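Local coordinates for protein CRISPR system Cmr subunit Cmr1-1 (Pyrococcus furiosus, PDB 4W8Z) that binds RNA and, with Cmr6, caps the elongated type III-B Cmr ribonucleoprotein complex of CRISPR-based antiviral defence, at residues Ser81-Ser86 with Arg126-Leu131; Glu11-Ser16 with Lys167-Ser172; Asp227-Gly232 with Leu333-Val338; Pro283-Val288 with Arg298-Phe303. One frame throughout, in Å; residues are numbered along the deposited sequence.

Contact 1: residues Ser81-Ser86 with Arg126-Leu131; sequences SVTPLS and RFRVVL
An edge strand (within the chain) of a four-stranded antiparallel sheet is zipped to its neighbour here, S81 facing V130 and T83 facing R128 as hydrogen-bonded pairs and V82 facing V129 as a non-hydrogen-bonded one. The axes of strands 81-84 and 126-131 run at 163°. S81 N reaches V130 O over 2.9 Å, and R128 N reaches T83 O over 2.8 Å. P84 occupies a non-hydrogen-bonded site, where its lack of an N-H costs the ladder nothing. Beyond it, L85 N still finds R126 O at 2.8 Å. The last rung is made by a side chain: S86 OG accepts the R126 N-H at 3.0 Å. With chi1 -62°, that OG sits beside the backbone N of S86 and turns back to the neighbouring strand.

Strand order 79-84, 126-133, 8-16, 166-172 matches the ferredoxin-like fold of RAMP proteins, with helices 38-54 and 136-152 on one face. V82 and V129 lie on that face, both touching I38. V82 CG1 and V129 CG2 are 4.2 Å apart. Further along the same face, P84 CB comes to F127 CD2 at 3.7 Å, and the phenyl ring also makes an edge-to-face pair with Y121.

On the other face T83 and R128 point the same way side by side, T83 OG1 lying 3.6 Å from R128 CB. The R128 chain leaves anti to the backbone N (chi1 169°), then bends twice, and its guanidinium is salt-bridged to E13. L85 rests its CB 3.6 Å from R126 O, while the guanidinium of R126 leads away to E15.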
loop_
_atom_site.group_PDB
_atom_site.type_symbol
_atom_site.label_atom_id
_atom_site.label_comp_id
_atom_site.label_asym_id
_atom_site.label_seq_id
_atom_site.Cartn_x
_atom_site.Cartn_y
_atom_site.Cartn_z
ATOM N N SER A 81 10.726 13.142 10.929
ATOM C CA SER A 81 11.032 14.274 10.064
ATOM C C SER A 81 11.198 13.835 8.615
ATOM O O SER A 81 12.021 12.973 8.308
ATOM C CB SER A 81 12.293 14.983 10.550
ATOM O OG SER A 81 12.165 15.339 11.914
ATOM N N VAL A 82 10.409 14.428 7.727
ATOM C CA VAL A 82 10.453 14.077 6.314
ATOM C C VAL A 82 10.755 15.304 5.462
ATOM O O VAL A 82 9.963 16.243 5.412
ATOM C CB VAL A 82 9.121 13.457 5.835
ATOM C CG1 VAL A 82 9.284 12.887 4.442
ATOM C CG2 VAL A 82 8.637 12.382 6.799
ATOM N N THR A 83 11.903 15.302 4.796
ATOM C CA THR A 83 12.232 16.383 3.877
ATOM C C THR A 83 12.510 15.825 2.486
ATOM O O THR A 83 13.355 14.944 2.323
ATOM C CB THR A 83 13.452 17.204 4.358
ATOM O OG1 THR A 83 14.550 16.326 4.621
ATOM C CG2 THR A 83 13.115 17.982 5.625
ATOM N N PRO A 84 11.777 16.325 1.479
ATOM C CA PRO A 84 12.047 15.959 0.086
ATOM C C PRO A 84 13.384 16.532 -0.382
ATOM O O PRO A 84 13.744 17.646 -0.004
ATOM C CB PRO A 84 10.875 16.579 -0.676
ATOM C CG PRO A 84 10.417 17.705 0.191
ATOM C CD PRO A 84 10.628 17.240 1.599
ATOM N N LEU A 85 14.114 15.763 -1.183
ATOM C CA LEU A 85 15.421 16.182 -1.665
ATOM C C LEU A 85 15.355 16.522 -3.147
ATOM O O LEU A 85 16.309 17.046 -3.725
ATOM C CB LEU A 85 16.456 15.087 -1.411
ATOM C CG LEU A 85 16.493 14.604 0.040
ATOM C CD1 LEU A 85 17.519 13.482 0.246
ATOM C CD2 LEU A 85 16.751 15.769 0.989
ATOM N N SER A 86 14.214 16.224 -3.755
ATOM C CA SER A 86 14.000 16.519 -5.161
ATOM C C SER A 86 12.988 17.635 -5.327
ATOM O O SER A 86 12.203 17.920 -4.422
ATOM C CB SER A 86 13.529 15.272 -5.910
ATOM O OG SER A 86 14.507 14.247 -5.858
ATOM N N ARG A 126 13.740 11.672 -4.423
ATOM C CA ARG A 126 14.251 11.169 -3.153
ATOM C C ARG A 126 13.730 11.950 -1.956
ATOM O O ARG A 126 13.451 13.143 -2.053
ATOM C CB ARG A 126 15.778 11.175 -3.158
ATOM C CG ARG A 126 16.373 10.136 -4.084
ATOM C CD ARG A 126 17.858 9.991 -3.876
ATOM N NE ARG A 126 18.412 9.007 -4.798
ATOM C CZ ARG A 126 19.687 8.634 -4.820
ATOM N NH1 ARG A 126 20.553 9.163 -3.965
ATOM N NH2 ARG A 126 20.094 7.727 -5.699
ATOM N N PHE A 127 13.595 11.252 -0.832
ATOM C CA PHE A 127 13.081 11.831 0.408
ATOM C C PHE A 127 13.933 11.365 1.579
ATOM O O PHE A 127 14.322 10.199 1.643
ATOM C CB PHE A 127 11.615 11.438 0.636
ATOM C CG PHE A 127 10.696 11.819 -0.495
ATOM C CD1 PHE A 127 10.601 11.023 -1.627
ATOM C CD2 PHE A 127 9.926 12.972 -0.429
ATOM C CE1 PHE A 127 9.768 11.372 -2.674
ATOM C CE2 PHE A 127 9.083 13.323 -1.470
ATOM C CZ PHE A 127 9.005 12.520 -2.593
ATOM N N ARG A 128 14.231 12.276 2.498
ATOM C CA ARG A 128 14.919 11.907 3.727
ATOM C C ARG A 128 13.914 11.677 4.842
ATOM O O ARG A 128 13.050 12.516 5.091
ATOM C CB ARG A 128 15.918 12.982 4.142
ATOM C CG ARG A 128 16.472 12.778 5.540
ATOM C CD ARG A 128 17.947 13.119 5.595
ATOM N NE ARG A 128 18.644 12.637 4.405
ATOM C CZ ARG A 128 19.964 12.631 4.261
ATOM N NH1 ARG A 128 20.741 13.070 5.242
ATOM N NH2 ARG A 128 20.505 12.181 3.138
ATOM N N VAL A 129 14.021 10.534 5.510
ATOM C CA VAL A 129 13.162 10.240 6.647
ATOM C C VAL A 129 14.011 9.982 7.884
ATOM O O VAL A 129 14.869 9.100 7.883
ATOM C CB VAL A 129 12.254 9.024 6.382
ATOM C CG1 VAL A 129 11.420 8.719 7.609
ATOM C CG2 VAL A 129 11.360 9.278 5.176
ATOM N N VAL A 130 13.777 10.761 8.934
ATOM C CA VAL A 130 14.549 10.639 10.163
ATOM C C VAL A 130 13.625 10.377 11.344
ATOM O O VAL A 130 12.620 11.069 11.518
ATOM C CB VAL A 130 15.386 11.907 10.439
ATOM C CG1 VAL A 130 16.097 11.799 11.778
ATOM C CG2 VAL A 130 16.385 12.144 9.314
ATOM N N LEU A 131 13.967 9.372 12.145
ATOM C CA LEU A 131 13.155 8.989 13.296
ATOM C C LEU A 131 13.947 9.145 14.585
ATOM O O LEU A 131 15.079 8.673 14.681
ATOM C CB LEU A 131 12.669 7.544 13.158
ATOM C CG LEU A 131 12.097 7.134 11.799
ATOM C CD1 LEU A 131 11.789 5.640 11.765
ATOM C CD2 LEU A 131 10.856 7.950 11.480
#

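Contact 2: residues Glu11-Ser16 with Lys167-Ser172; sequences EFEIES and KIVRAS
E13 and R170 form the charged centre of this pairing. Their side chains lie alongside each other, with E13 OE2 3.2 Å from R170 NH1 in a salt bridge. The carboxylate stands nearly upright to the guanidinium, 87° between planes, and E13 OE1 lies at the guanidinium edge, in its plane. A kink at chi3 (59°) turns the R170 head toward the glutamate. Next to them V169 wedges between two glutamates: its CG2 is 3.7 Å from E13 CB and its CG1 3.8 Å from E15 CB.

V169 gets there through a beta bulge. E13 pairs with R170 but I14 with I168, a shift of one residue, and V169 N still donates to E13 O at 3.0 Å. Regular antiparallel rungs resume with E15 N to K167 O, 2.8 Å. This is the central-to-edge pairing of the ferredoxin-like sheet, strand 166-172 being outermost within the chain. Its opposite face is apolar: F12 CD1 meets A171 CB at 3.5 Å and I168 CD1 at 4.0 Å, under helix 136-152, where F12 touches T143 and L146 and I168 touches V150.

Farther out, arginines of strand 126-133 hold the glutamates by salt bridges: R128 is the stronger partner of E13 and R126 that of E15. Acidic and basic groups are thus interleaved over this face, although R126 and R170 also come close to each other. K167 carries its ammonium to E290.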
loop_
_atom_site.group_PDB
_atom_site.type_symbol
_atom_site.label_atom_id
_atom_site.label_comp_id
_atom_site.label_asym_id
_atom_site.label_seq_id
_atom_site.Cartn_x
_atom_site.Cartn_y
_atom_site.Cartn_z
ATOM N N GLU A 11 17.970 6.886 10.422
ATOM C CA GLU A 11 17.931 7.754 9.252
ATOM C C GLU A 11 17.775 6.960 7.957
ATOM O O GLU A 11 18.396 5.912 7.783
ATOM C CB GLU A 11 19.192 8.613 9.194
ATOM C CG GLU A 11 19.599 9.218 10.531
ATOM C CD GLU A 11 20.727 10.225 10.398
ATOM O OE1 GLU A 11 20.537 11.239 9.693
ATOM O OE2 GLU A 11 21.801 10.002 10.996
ATOM N N PHE A 12 16.943 7.467 7.053
ATOM C CA PHE A 12 16.673 6.790 5.788
ATOM C C PHE A 12 16.605 7.752 4.610
ATOM O O PHE A 12 16.134 8.881 4.744
ATOM C CB PHE A 12 15.351 6.018 5.857
ATOM C CG PHE A 12 15.320 4.947 6.903
ATOM C CD1 PHE A 12 15.673 3.647 6.590
ATOM C CD2 PHE A 12 14.926 5.238 8.199
ATOM C CE1 PHE A 12 15.643 2.659 7.548
ATOM C CE2 PHE A 12 14.894 4.252 9.164
ATOM C CZ PHE A 12 15.252 2.962 8.838
ATOM N N GLU A 13 17.071 7.295 3.454
ATOM C CA GLU A 13 16.746 7.951 2.196
ATOM C C GLU A 13 15.915 6.997 1.353
ATOM O O GLU A 13 16.379 5.912 0.999
ATOM C CB GLU A 13 18.002 8.371 1.434
ATOM C CG GLU A 13 18.396 9.822 1.628
ATOM C CD GLU A 13 19.290 10.335 0.511
ATOM O OE1 GLU A 13 20.277 11.046 0.809
ATOM O OE2 GLU A 13 18.998 10.029 -0.667
ATOM N N ILE A 14 14.680 7.383 1.052
ATOM C CA ILE A 14 13.849 6.563 0.180
ATOM C C ILE A 14 13.701 7.229 -1.183
ATOM O O ILE A 14 13.826 8.444 -1.311
ATOM C CB ILE A 14 12.458 6.288 0.790
ATOM C CG1 ILE A 14 11.547 7.509 0.656
ATOM C CG2 ILE A 14 12.593 5.856 2.241
ATOM C CD1 ILE A 14 10.134 7.278 1.164
ATOM N N GLU A 15 13.467 6.417 -2.204
ATOM C CA GLU A 15 13.359 6.909 -3.566
ATOM C C GLU A 15 12.092 6.363 -4.216
ATOM O O GLU A 15 11.713 5.211 -3.988
ATOM C CB GLU A 15 14.598 6.513 -4.372
ATOM C CG GLU A 15 14.541 6.878 -5.844
ATOM C CD GLU A 15 15.778 6.435 -6.608
ATOM O OE1 GLU A 15 16.904 6.741 -6.158
ATOM O OE2 GLU A 15 15.624 5.771 -7.657
ATOM N N SER A 16 11.432 7.195 -5.016
ATOM C CA SER A 16 10.244 6.771 -5.744
ATOM C C SER A 16 10.603 5.828 -6.892
ATOM O O SER A 16 11.467 6.129 -7.717
ATOM C CB SER A 16 9.481 7.983 -6.284
ATOM O OG SER A 16 9.061 8.829 -5.229
ATOM N N LYS A 167 11.542 2.667 -2.542
ATOM C CA LYS A 167 12.639 1.788 -2.153
ATOM C C LYS A 167 13.617 2.569 -1.286
ATOM O O LYS A 167 13.659 3.797 -1.343
ATOM C CB LYS A 167 13.345 1.208 -3.381
ATOM C CG LYS A 167 14.328 2.150 -4.058
ATOM C CD LYS A 167 14.770 1.578 -5.388
ATOM C CE LYS A 167 16.209 1.923 -5.691
ATOM N NZ LYS A 167 16.728 1.103 -6.827
ATOM N N ILE A 168 14.386 1.856 -0.471
ATOM C CA ILE A 168 15.414 2.483 0.353
ATOM C C ILE A 168 16.744 2.478 -0.387
ATOM O O ILE A 168 17.274 1.414 -0.699
ATOM C CB ILE A 168 15.574 1.763 1.703
ATOM C CG1 ILE A 168 14.282 1.866 2.516
ATOM C CG2 ILE A 168 16.742 2.338 2.480
ATOM C CD1 ILE A 168 14.306 1.069 3.800
ATOM N N VAL A 169 17.282 3.657 -0.682
ATOM C CA VAL A 169 18.555 3.729 -1.391
ATOM C C VAL A 169 19.735 3.677 -0.423
ATOM O O VAL A 169 20.727 3.003 -0.686
ATOM C CB VAL A 169 18.661 4.996 -2.272
ATOM C CG1 VAL A 169 17.909 4.794 -3.575
ATOM C CG2 VAL A 169 18.143 6.218 -1.539
ATOM N N ARG A 170 19.630 4.380 0.699
ATOM C CA ARG A 170 20.651 4.276 1.733
ATOM C C ARG A 170 20.081 4.628 3.096
ATOM O O ARG A 170 19.103 5.373 3.203
ATOM C CB ARG A 170 21.848 5.171 1.420
ATOM C CG ARG A 170 21.597 6.654 1.609
ATOM C CD ARG A 170 22.847 7.448 1.270
ATOM N NE ARG A 170 23.267 7.201 -0.104
ATOM C CZ ARG A 170 22.860 7.922 -1.142
ATOM N NH1 ARG A 170 22.031 8.940 -0.954
ATOM N NH2 ARG A 170 23.283 7.629 -2.363
ATOM N N ALA A 171 20.702 4.085 4.135
ATOM C CA ALA A 171 20.210 4.251 5.490
ATOM C C ALA A 171 21.308 4.032 6.519
ATOM O O ALA A 171 22.371 3.489 6.211
ATOM C CB ALA A 171 19.058 3.297 5.748
ATOM N N SER A 172 21.041 4.482 7.740
ATOM C CA SER A 172 21.844 4.133 8.902
ATOM C C SER A 172 20.886 3.690 9.994
ATOM O O SER A 172 20.302 4.518 10.696
ATOM C CB SER A 172 22.700 5.307 9.372
ATOM O OG SER A 172 23.387 4.986 10.572
#

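Contact 3: residues Asp227-Gly232 with Leu333-Val338; sequences DVEVFG and LPVTKV
K337 bridges D227 and E229, which lie on the same strand with one residue between them. Its NZ is 3.0 Å from E229 OE1, approaching on the anti side of that oxygen and 24° out of the carboxylate plane, and 3.3 Å from D227 OD2 in a weak bond. The lysine chain starts anti to the backbone N (chi1 -174°) and then bends at chi2 and chi3, folding the ammonium back over strand 227-231. K301 is a second partner of E229 OE1, so two ammonium groups share one oxygen, which would be expected to favour the charged carboxylate.

The backbone pairing is antiparallel, V230 and T336 forming a hydrogen-bonded pair with T336 N to V230 O at 2.9 Å, and V338 N reaches V228 O at 2.7 Å. This pairing adds the short strand 335-337 to the sheet of the Cmr1-like C-terminal, RAMP-related region, whose strand 294-302 lies alongside 226-231. The chain turns a corner at V338.

Apolar contacts fall on two faces. V338 CG2 meets V230 CG1 at 3.7 Å, the two side chains crossing at about a right angle, while I188 and F191 of helix 188-206 close over them. On the E229 side, V335 CG1 lies 3.6 Å from E229 CB. Near the end of the strand L333 CD1 approaches the F231 ring obliquely, 3.5 Å from F231 CD1, and that ring also makes an edge-to-face pair with F244.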
loop_
_atom_site.group_PDB
_atom_site.type_symbol
_atom_site.label_atom_id
_atom_site.label_comp_id
_atom_site.label_asym_id
_atom_site.label_seq_id
_atom_site.Cartn_x
_atom_site.Cartn_y
_atom_site.Cartn_z
ATOM N N ASP A 227 -2.515 -11.652 2.026
ATOM C CA ASP A 227 -1.773 -12.376 1.003
ATOM C C ASP A 227 -0.904 -11.419 0.218
ATOM O O ASP A 227 -1.381 -10.390 -0.253
ATOM C CB ASP A 227 -2.712 -13.115 0.053
ATOM C CG ASP A 227 -3.160 -14.457 0.598
ATOM O OD1 ASP A 227 -2.706 -14.838 1.701
ATOM O OD2 ASP A 227 -3.956 -15.133 -0.089
ATOM N N VAL A 228 0.372 -11.755 0.081
ATOM C CA VAL A 228 1.288 -10.939 -0.698
ATOM C C VAL A 228 1.832 -11.769 -1.849
ATOM O O VAL A 228 2.323 -12.877 -1.644
ATOM C CB VAL A 228 2.451 -10.394 0.159
ATOM C CG1 VAL A 228 3.349 -9.504 -0.677
ATOM C CG2 VAL A 228 1.919 -9.620 1.353
ATOM N N GLU A 229 1.725 -11.229 -3.059
ATOM C CA GLU A 229 2.166 -11.917 -4.267
ATOM C C GLU A 229 2.995 -10.995 -5.148
ATOM O O GLU A 229 2.840 -9.775 -5.103
ATOM C CB GLU A 229 0.966 -12.433 -5.059
ATOM C CG GLU A 229 0.109 -13.433 -4.319
ATOM C CD GLU A 229 -1.260 -13.606 -4.952
ATOM O OE1 GLU A 229 -1.880 -14.669 -4.737
ATOM O OE2 GLU A 229 -1.721 -12.679 -5.652
ATOM N N VAL A 230 3.872 -11.582 -5.953
ATOM C CA VAL A 230 4.650 -10.820 -6.922
ATOM C C VAL A 230 4.627 -11.497 -8.293
ATOM O O VAL A 230 4.324 -12.686 -8.409
ATOM C CB VAL A 230 6.122 -10.647 -6.484
ATOM C CG1 VAL A 230 6.217 -9.963 -5.127
ATOM C CG2 VAL A 230 6.829 -11.995 -6.465
ATOM N N PHE A 231 4.941 -10.731 -9.331
ATOM C CA PHE A 231 5.126 -11.297 -10.662
ATOM C C PHE A 231 6.237 -10.548 -11.384
ATOM O O PHE A 231 6.460 -9.362 -11.138
ATOM C CB PHE A 231 3.820 -11.264 -11.473
ATOM C CG PHE A 231 3.359 -9.880 -11.869
ATOM C CD1 PHE A 231 3.882 -9.246 -12.987
ATOM C CD2 PHE A 231 2.370 -9.234 -11.149
ATOM C CE1 PHE A 231 3.453 -7.984 -13.360
ATOM C CE2 PHE A 231 1.932 -7.970 -11.519
ATOM C CZ PHE A 231 2.478 -7.345 -12.626
ATOM N N GLY A 232 6.931 -11.245 -12.273
ATOM C CA GLY A 232 8.024 -10.652 -13.014
ATOM C C GLY A 232 9.276 -11.506 -12.991
ATOM O O GLY A 232 9.208 -12.711 -12.758
ATOM N N LEU A 333 0.168 -14.518 -16.564
ATOM C CA LEU A 333 1.593 -14.719 -16.285
ATOM C C LEU A 333 1.847 -15.280 -14.877
ATOM O O LEU A 333 1.023 -15.098 -13.982
ATOM C CB LEU A 333 2.359 -13.404 -16.499
ATOM C CG LEU A 333 1.810 -12.089 -15.961
ATOM C CD1 LEU A 333 2.213 -11.925 -14.523
ATOM C CD2 LEU A 333 2.326 -10.937 -16.801
ATOM N N PRO A 334 2.989 -15.974 -14.684
ATOM C CA PRO A 334 3.288 -16.662 -13.416
ATOM C C PRO A 334 3.386 -15.748 -12.194
ATOM O O PRO A 334 4.130 -14.768 -12.197
ATOM C CB PRO A 334 4.646 -17.325 -13.689
ATOM C CG PRO A 334 5.227 -16.568 -14.830
ATOM C CD PRO A 334 4.055 -16.194 -15.678
ATOM N N VAL A 335 2.645 -16.104 -11.148
ATOM C CA VAL A 335 2.600 -15.340 -9.907
ATOM C C VAL A 335 3.185 -16.146 -8.751
ATOM O O VAL A 335 2.867 -17.320 -8.592
ATOM C CB VAL A 335 1.152 -14.937 -9.567
ATOM C CG1 VAL A 335 1.070 -14.295 -8.191
ATOM C CG2 VAL A 335 0.598 -14.010 -10.637
ATOM N N THR A 336 4.040 -15.521 -7.949
ATOM C CA THR A 336 4.636 -16.201 -6.803
ATOM C C THR A 336 4.052 -15.706 -5.489
ATOM O O THR A 336 4.026 -14.505 -5.232
ATOM C CB THR A 336 6.157 -16.007 -6.762
ATOM O OG1 THR A 336 6.741 -16.566 -7.943
ATOM C CG2 THR A 336 6.753 -16.674 -5.528
ATOM N N LYS A 337 3.585 -16.634 -4.658
ATOM C CA LYS A 337 3.081 -16.286 -3.335
ATOM C C LYS A 337 4.237 -15.970 -2.387
ATOM O O LYS A 337 5.153 -16.777 -2.221
ATOM C CB LYS A 337 2.221 -17.418 -2.773
ATOM C CG LYS A 337 1.532 -17.094 -1.451
ATOM C CD LYS A 337 0.033 -17.366 -1.520
ATOM C CE LYS A 337 -0.702 -16.252 -2.260
ATOM N NZ LYS A 337 -2.155 -16.547 -2.473
ATOM N N VAL A 338 4.192 -14.790 -1.778
ATOM C CA VAL A 338 5.243 -14.341 -0.868
ATOM C C VAL A 338 4.836 -14.582 0.585
ATOM O O VAL A 338 5.660 -14.961 1.422
ATOM C CB VAL A 338 5.562 -12.842 -1.077
ATOM C CG1 VAL A 338 6.635 -12.376 -0.107
ATOM C CG2 VAL A 338 5.992 -12.586 -2.514
#

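Contact 4: residues Pro283-Val288 with Arg298-Phe303; sequences PLWFGV and RIIKFF
W285 and F302 both turn the ring carbon CG anti to the carbonyl carbon (chi1 -56° and -64°), which brings the phenyl edge over the indole in the beta hairpin of strands 284-291 and 294-302. The result is a T-shaped pair: F302 sends its edge to the indole face, CE2 standing over its centre, with centroids 4.7 Å apart for the six-membered ring and planes at 64°. This face of the hairpin packs against helix 38-54, where W44 meets W285 and W45 touches F302 and I300.

The antiparallel ladder fixes the register beneath. W285 N bonds to I300 O at 2.9 Å and R298 N to G287 O at 2.8 Å, while F302 N reaches P283 O at 3.2 Å. I300 CG2 packs on W285 CB at 3.6 Å, alongside and pointing the same way.

On the reverse face L284 CG lies 3.6 Å from I299 CG2, and L284 CD1 is 3.8 Å from K301 CG. K301 NZ is salt-bridged to D326 and E229, and F286 stacks on F244. At the end nearer the hairpin turn, the R298 guanidinium turns one face to V288, whose carbonyl carbon C lies 4.1 Å above its plane.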
loop_
_atom_site.group_PDB
_atom_site.type_symbol
_atom_site.label_atom_id
_atom_site.label_comp_id
_atom_site.label_asym_id
_atom_site.label_seq_id
_atom_site.Cartn_x
_atom_site.Cartn_y
_atom_site.Cartn_z
ATOM N N PRO A 283 -10.153 -6.062 -0.048
ATOM C CA PRO A 283 -9.324 -5.036 -0.694
ATOM C C PRO A 283 -8.061 -5.606 -1.340
ATOM O O PRO A 283 -7.428 -6.510 -0.790
ATOM C CB PRO A 283 -8.954 -4.103 0.461
ATOM C CG PRO A 283 -10.047 -4.283 1.450
ATOM C CD PRO A 283 -10.456 -5.720 1.353
ATOM N N LEU A 284 -7.707 -5.078 -2.506
ATOM C CA LEU A 284 -6.463 -5.446 -3.170
ATOM C C LEU A 284 -5.679 -4.189 -3.540
ATOM O O LEU A 284 -6.210 -3.277 -4.168
ATOM C CB LEU A 284 -6.748 -6.298 -4.412
ATOM C CG LEU A 284 -5.571 -6.929 -5.160
ATOM C CD1 LEU A 284 -6.032 -8.181 -5.887
ATOM C CD2 LEU A 284 -4.955 -5.952 -6.148
ATOM N N TRP A 285 -4.414 -4.141 -3.136
ATOM C CA TRP A 285 -3.537 -3.039 -3.516
ATOM C C TRP A 285 -2.486 -3.572 -4.460
ATOM O O TRP A 285 -2.119 -4.741 -4.377
ATOM C CB TRP A 285 -2.854 -2.407 -2.303
ATOM C CG TRP A 285 -3.765 -1.904 -1.232
ATOM C CD1 TRP A 285 -5.130 -1.917 -1.231
ATOM C CD2 TRP A 285 -3.368 -1.313 0.008
ATOM N NE1 TRP A 285 -5.604 -1.369 -0.062
ATOM C CE2 TRP A 285 -4.540 -0.992 0.715
ATOM C CE3 TRP A 285 -2.132 -1.034 0.594
ATOM C CZ2 TRP A 285 -4.514 -0.402 1.974
ATOM C CZ3 TRP A 285 -2.106 -0.443 1.843
ATOM C CH2 TRP A 285 -3.290 -0.131 2.518
ATOM N N PHE A 286 -1.992 -2.732 -5.359
ATOM C CA PHE A 286 -0.830 -3.137 -6.132
ATOM C C PHE A 286 0.150 -1.992 -6.332
ATOM O O PHE A 286 -0.192 -0.817 -6.168
ATOM C CB PHE A 286 -1.239 -3.742 -7.484
ATOM C CG PHE A 286 -2.044 -2.825 -8.364
ATOM C CD1 PHE A 286 -1.419 -1.956 -9.248
ATOM C CD2 PHE A 286 -3.427 -2.867 -8.343
ATOM C CE1 PHE A 286 -2.162 -1.130 -10.073
ATOM C CE2 PHE A 286 -4.175 -2.044 -9.166
ATOM C CZ PHE A 286 -3.543 -1.172 -10.031
ATOM N N GLY A 287 1.381 -2.361 -6.668
ATOM C CA GLY A 287 2.463 -1.416 -6.844
ATOM C C GLY A 287 3.673 -2.156 -7.373
ATOM O O GLY A 287 3.542 -3.256 -7.907
ATOM N N VAL A 288 4.851 -1.558 -7.223
ATOM C CA VAL A 288 6.069 -2.154 -7.757
ATOM C C VAL A 288 7.122 -2.350 -6.670
ATOM O O VAL A 288 7.457 -1.417 -5.942
ATOM C CB VAL A 288 6.655 -1.289 -8.890
ATOM C CG1 VAL A 288 7.873 -1.964 -9.520
ATOM C CG2 VAL A 288 5.588 -1.016 -9.940
ATOM N N ARG A 298 3.742 -5.987 -7.435
ATOM C CA ARG A 298 3.438 -6.429 -6.079
ATOM C C ARG A 298 1.951 -6.310 -5.785
ATOM O O ARG A 298 1.354 -5.260 -6.001
ATOM C CB ARG A 298 4.235 -5.624 -5.054
ATOM C CG ARG A 298 3.974 -6.027 -3.615
ATOM C CD ARG A 298 4.812 -5.209 -2.655
ATOM N NE ARG A 298 4.500 -3.785 -2.750
ATOM C CZ ARG A 298 5.411 -2.817 -2.716
ATOM N NH1 ARG A 298 6.696 -3.118 -2.582
ATOM N NH2 ARG A 298 5.034 -1.549 -2.812
ATOM N N ILE A 299 1.357 -7.391 -5.288
ATOM C CA ILE A 299 -0.060 -7.402 -4.941
ATOM C C ILE A 299 -0.249 -7.789 -3.481
ATOM O O ILE A 299 0.338 -8.764 -3.015
ATOM C CB ILE A 299 -0.847 -8.383 -5.827
ATOM C CG1 ILE A 299 -0.749 -7.967 -7.291
ATOM C CG2 ILE A 299 -2.302 -8.451 -5.401
ATOM C CD1 ILE A 299 -0.300 -9.082 -8.192
ATOM N N ILE A 300 -1.055 -7.029 -2.750
ATOM C CA ILE A 300 -1.399 -7.430 -1.395
ATOM C C ILE A 300 -2.922 -7.457 -1.210
ATOM O O ILE A 300 -3.633 -6.562 -1.667
ATOM C CB ILE A 300 -0.730 -6.507 -0.337
ATOM C CG1 ILE A 300 -1.078 -6.974 1.082
ATOM C CG2 ILE A 300 -1.122 -5.056 -0.546
ATOM C CD1 ILE A 300 -0.150 -6.439 2.151
ATOM N N LYS A 301 -3.411 -8.514 -0.565
ATOM C CA LYS A 301 -4.842 -8.693 -0.311
ATOM C C LYS A 301 -5.138 -8.780 1.190
ATOM O O LYS A 301 -4.572 -9.619 1.883
ATOM C CB LYS A 301 -5.350 -9.948 -1.025
ATOM C CG LYS A 301 -5.524 -9.771 -2.524
ATOM C CD LYS A 301 -5.741 -11.093 -3.243
ATOM C CE LYS A 301 -4.440 -11.858 -3.380
ATOM N NZ LYS A 301 -4.571 -13.045 -4.274
ATOM N N PHE A 302 -6.023 -7.915 1.686
ATOM C CA PHE A 302 -6.308 -7.843 3.123
ATOM C C PHE A 302 -7.613 -8.529 3.525
ATOM O O PHE A 302 -8.687 -8.111 3.102
ATOM C CB PHE A 302 -6.371 -6.385 3.583
ATOM C CG PHE A 302 -5.080 -5.646 3.446
ATOM C CD1 PHE A 302 -4.065 -5.825 4.370
ATOM C CD2 PHE A 302 -4.884 -4.753 2.403
ATOM C CE1 PHE A 302 -2.874 -5.142 4.251
ATOM C CE2 PHE A 302 -3.697 -4.063 2.279
ATOM C CZ PHE A 302 -2.689 -4.256 3.204
ATOM N N PHE A 303 -7.529 -9.550 4.372
ATOM C CA PHE A 303 -8.728 -10.263 4.807
ATOM C C PHE A 303 -9.089 -9.911 6.247
ATOM O O PHE A 303 -8.282 -10.109 7.151
ATOM C CB PHE A 303 -8.535 -11.778 4.668
ATOM C CG PHE A 303 -8.096 -12.215 3.291
ATOM C CD1 PHE A 303 -8.958 -12.115 2.212
ATOM C CD2 PHE A 303 -6.825 -12.733 3.081
ATOM C CE1 PHE A 303 -8.563 -12.513 0.949
ATOM C CE2 PHE A 303 -6.425 -13.135 1.820
ATOM C CZ PHE A 303 -7.296 -13.025 0.753
#

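From the N terminus, strand 8-16 opens contact 2, which closes only when 167-172 pairs with it. Within that long loop contact 1 opens at 81-86 and closes at 126-131, so the first is wrapped by the second. Strands 126-133 and 8-16 are neighbours, V129 O and F12 N lying 2.8 Å apart, so the two contacts build one continuous sheet. Farther along, within the second RAMP-related region, contact 3 opens at 227-232 and closes at 333-338, enclosing hairpin contact 4; strand 294-302 joins them through E229 O and I299 N, 2.8 Å apart. No loops cross. Contacts 2 and 4 come within about 7 Å between nearest atoms.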